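Local coordinates for protein putative glycosyl hydrolase (Bacteroides thetaiotaomicron VPI-5482, PDB 3K11) that is probably a carbohydrate-active hydrolase of glycosyl hydrolase family 88, although its substrate and exact reaction remain unestablished, at residues Met240-Lys245 / His259-Trp264. Numbering follows the deposited sequence.
Sequences MFIPEK and HPAFCW. With EDO (1,2-ethanediol), chain D; EDO (1,2-ethanediol), chain H.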
loop_
_atom_site.group_PDB
_atom_site.type_symbol
_atom_site.label_atom_id
_atom_site.label_comp_id
_atom_site.label_asym_id
_atom_site.label_seq_id
_atom_site.Cartn_x
_atom_site.Cartn_y
_atom_site.Cartn_z
HETATM N N MSE A 240 -10.927 -12.916 -14.668
HETATM C CA MSE A 240 -11.068 -12.305 -13.348
HETATM C C MSE A 240 -9.787 -12.309 -12.508
HETATM O O MSE A 240 -9.640 -11.437 -11.615
HETATM C CB MSE A 240 -12.300 -12.935 -12.647
HETATM C CG MSE A 240 -13.605 -12.749 -13.455
HETATM SE SE MSE A 240 -15.086 -13.148 -12.379
HETATM C CE MSE A 240 -15.213 -11.304 -11.662
ATOM N N PHE A 241 -8.838 -13.209 -12.808
ATOM C CA PHE A 241 -7.567 -13.274 -12.026
ATOM C C PHE A 241 -6.704 -12.117 -12.460
ATOM O O PHE A 241 -6.716 -11.779 -13.637
ATOM C CB PHE A 241 -6.835 -14.595 -12.206
ATOM C CG PHE A 241 -5.737 -14.825 -11.180
ATOM C CD1 PHE A 241 -6.039 -14.951 -9.828
ATOM C CD2 PHE A 241 -4.437 -14.974 -11.564
ATOM C CE1 PHE A 241 -5.047 -15.171 -8.903
ATOM C CE2 PHE A 241 -3.438 -15.172 -10.603
ATOM C CZ PHE A 241 -3.744 -15.270 -9.315
ATOM N N ILE A 242 -5.930 -11.559 -11.528
ATOM C CA ILE A 242 -5.043 -10.418 -11.776
ATOM C C ILE A 242 -3.629 -10.919 -11.409
ATOM O O ILE A 242 -3.211 -10.845 -10.248
ATOM C CB ILE A 242 -5.367 -9.208 -10.917
ATOM C CG1 ILE A 242 -6.827 -8.760 -11.079
ATOM C CG2 ILE A 242 -4.511 -7.994 -11.379
ATOM C CD1 ILE A 242 -7.348 -7.879 -9.995
ATOM N N PRO A 243 -2.914 -11.492 -12.376
ATOM C CA PRO A 243 -1.602 -12.098 -12.075
ATOM C C PRO A 243 -0.597 -11.199 -11.400
ATOM O O PRO A 243 0.167 -11.676 -10.555
ATOM C CB PRO A 243 -1.089 -12.574 -13.451
ATOM C CG PRO A 243 -2.182 -12.457 -14.374
ATOM C CD PRO A 243 -3.316 -11.724 -13.773
ATOM N N GLU A 244 -0.661 -9.905 -11.695
ATOM C CA GLU A 244 0.253 -8.932 -11.088
ATOM C C GLU A 244 0.037 -8.804 -9.583
ATOM O O GLU A 244 0.954 -8.413 -8.874
ATOM C CB GLU A 244 0.072 -7.544 -11.736
ATOM C CG GLU A 244 0.301 -7.497 -13.281
ATOM C CD GLU A 244 -0.844 -8.117 -14.199
ATOM O OE1 GLU A 244 -1.951 -8.450 -13.722
ATOM O OE2 GLU A 244 -0.613 -8.282 -15.435
ATOM N N LYS A 245 -1.189 -9.069 -9.107
ATOM C CA LYS A 245 -1.535 -8.991 -7.689
ATOM C C LYS A 245 -1.684 -10.348 -7.041
ATOM O O LYS A 245 -1.619 -10.481 -5.814
ATOM C CB LYS A 245 -2.844 -8.219 -7.517
ATOM C CG LYS A 245 -2.755 -6.762 -7.941
ATOM C CD LYS A 245 -4.067 -5.961 -7.741
ATOM C CE LYS A 245 -3.773 -4.391 -7.649
ATOM N NZ LYS A 245 -3.300 -3.836 -6.199
ATOM N N HIS A 259 -11.479 -3.173 -17.106
ATOM C CA HIS A 259 -12.129 -3.980 -16.098
ATOM C C HIS A 259 -11.569 -3.665 -14.735
ATOM O O HIS A 259 -10.728 -4.383 -14.230
ATOM C CB HIS A 259 -11.978 -5.472 -16.432
ATOM C CG HIS A 259 -12.545 -5.839 -17.769
ATOM N ND1 HIS A 259 -13.900 -5.811 -18.031
ATOM C CD2 HIS A 259 -11.941 -6.251 -18.914
ATOM C CE1 HIS A 259 -14.098 -6.150 -19.293
ATOM N NE2 HIS A 259 -12.927 -6.431 -19.853
ATOM N N PRO A 260 -12.084 -2.607 -14.095
ATOM C CA PRO A 260 -11.581 -2.193 -12.767
ATOM C C PRO A 260 -11.649 -3.303 -11.736
ATOM O O PRO A 260 -12.548 -4.136 -11.765
ATOM C CB PRO A 260 -12.532 -1.062 -12.378
ATOM C CG PRO A 260 -13.055 -0.518 -13.667
ATOM C CD PRO A 260 -13.202 -1.741 -14.546
ATOM N N ALA A 261 -10.648 -3.353 -10.860
ATOM C CA ALA A 261 -10.516 -4.414 -9.884
ATOM C C ALA A 261 -10.875 -3.882 -8.514
ATOM O O ALA A 261 -10.250 -2.948 -8.035
ATOM C CB ALA A 261 -9.082 -4.934 -9.874
ATOM N N PHE A 262 -11.917 -4.441 -7.925
ATOM C CA PHE A 262 -12.200 -4.269 -6.535
ATOM C C PHE A 262 -12.041 -5.668 -5.939
ATOM O O PHE A 262 -12.863 -6.541 -6.173
ATOM C CB PHE A 262 -13.585 -3.676 -6.337
ATOM C CG PHE A 262 -13.660 -2.234 -6.827
ATOM C CD1 PHE A 262 -13.250 -1.204 -6.003
ATOM C CD2 PHE A 262 -14.025 -1.952 -8.105
ATOM C CE1 PHE A 262 -13.195 0.077 -6.468
ATOM C CE2 PHE A 262 -14.010 -0.633 -8.552
ATOM C CZ PHE A 262 -13.588 0.351 -7.726
ATOM N N CYS A 263 -10.934 -5.895 -5.228
ATOM C CA CYS A 263 -10.540 -7.249 -4.775
ATOM C C CYS A 263 -11.214 -7.545 -3.445
ATOM O O CYS A 263 -10.586 -7.579 -2.405
ATOM C CB CYS A 263 -9.020 -7.324 -4.657
ATOM S SG CYS A 263 -8.245 -7.008 -6.299
ATOM N N TRP A 264 -12.528 -7.665 -3.502
ATOM C CA TRP A 264 -13.348 -7.848 -2.317
ATOM C C TRP A 264 -12.999 -9.162 -1.632
ATOM O O TRP A 264 -12.929 -10.222 -2.271
ATOM C CB TRP A 264 -14.836 -7.769 -2.692
ATOM C CG TRP A 264 -15.767 -7.931 -1.553
ATOM C CD1 TRP A 264 -15.667 -7.343 -0.338
ATOM C CD2 TRP A 264 -16.932 -8.760 -1.512
ATOM N NE1 TRP A 264 -16.702 -7.726 0.452
ATOM C CE2 TRP A 264 -17.495 -8.613 -0.233
ATOM C CE3 TRP A 264 -17.577 -9.549 -2.446
ATOM C CZ2 TRP A 264 -18.670 -9.250 0.151
ATOM C CZ3 TRP A 264 -18.726 -10.227 -2.050
ATOM C CH2 TRP A 264 -19.253 -10.060 -0.761
HETATM C C1 EDO D . -7.742 -2.971 -16.943
HETATM O O1 EDO D . -8.700 -3.731 -17.629
HETATM C C2 EDO D . -8.457 -1.947 -16.070
HETATM O O2 EDO D . -7.833 -1.779 -14.800
HETATM C C1 EDO H . -5.421 -4.327 -12.658
HETATM O O1 EDO H . -5.206 -4.950 -13.940
HETATM C C2 EDO H . -6.897 -4.287 -12.274
HETATM O O2 EDO H . -7.803 -3.963 -13.340
#
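Ile242 and Ala261 face each other with their CA atoms 8.3 Å apart, so the two backbones stand well separated and the direct contact between them is made by side chains. Ile242 reaches across with the end of its longer branch. CG1 lies anti to the carbonyl carbon (chi1 -56°), and the extended second torsion (162°) carries CD1 on to the other segment. There CD1 meets Ala261 CB at 3.4 Å, a tight carbon pair, and Cys263 SG at 3.9 Å. The methyl thus touches two residues of the loop at once.

Two 1,2-ethanediol molecules, probably picked up from the crystallisation solution, sit beside it. The chain H molecule packs its C2 at 3.3 Å from Ala261 CB and its C1 at 4.0 Å from Ile242 CG2. Its O2 donates a hydrogen bond to His259 O (3.1 Å), which also accepts one from Arg249. His259 N binds O1 of the chain D molecule (2.9 Å, 161° at the hydrogen).

The backbone makes an inverse gamma turn at Cys263, whose side chain also touches Leu247 and Asp318. Met240 ends helix 222-240, and strand 241-242 follows, an outermost strand within this chain, antiparallel to strand 247-253. The contact packs it against the loop leading to helix 265-281. The family suggests that these consecutive helices belong to an (alpha/alpha)6 barrel.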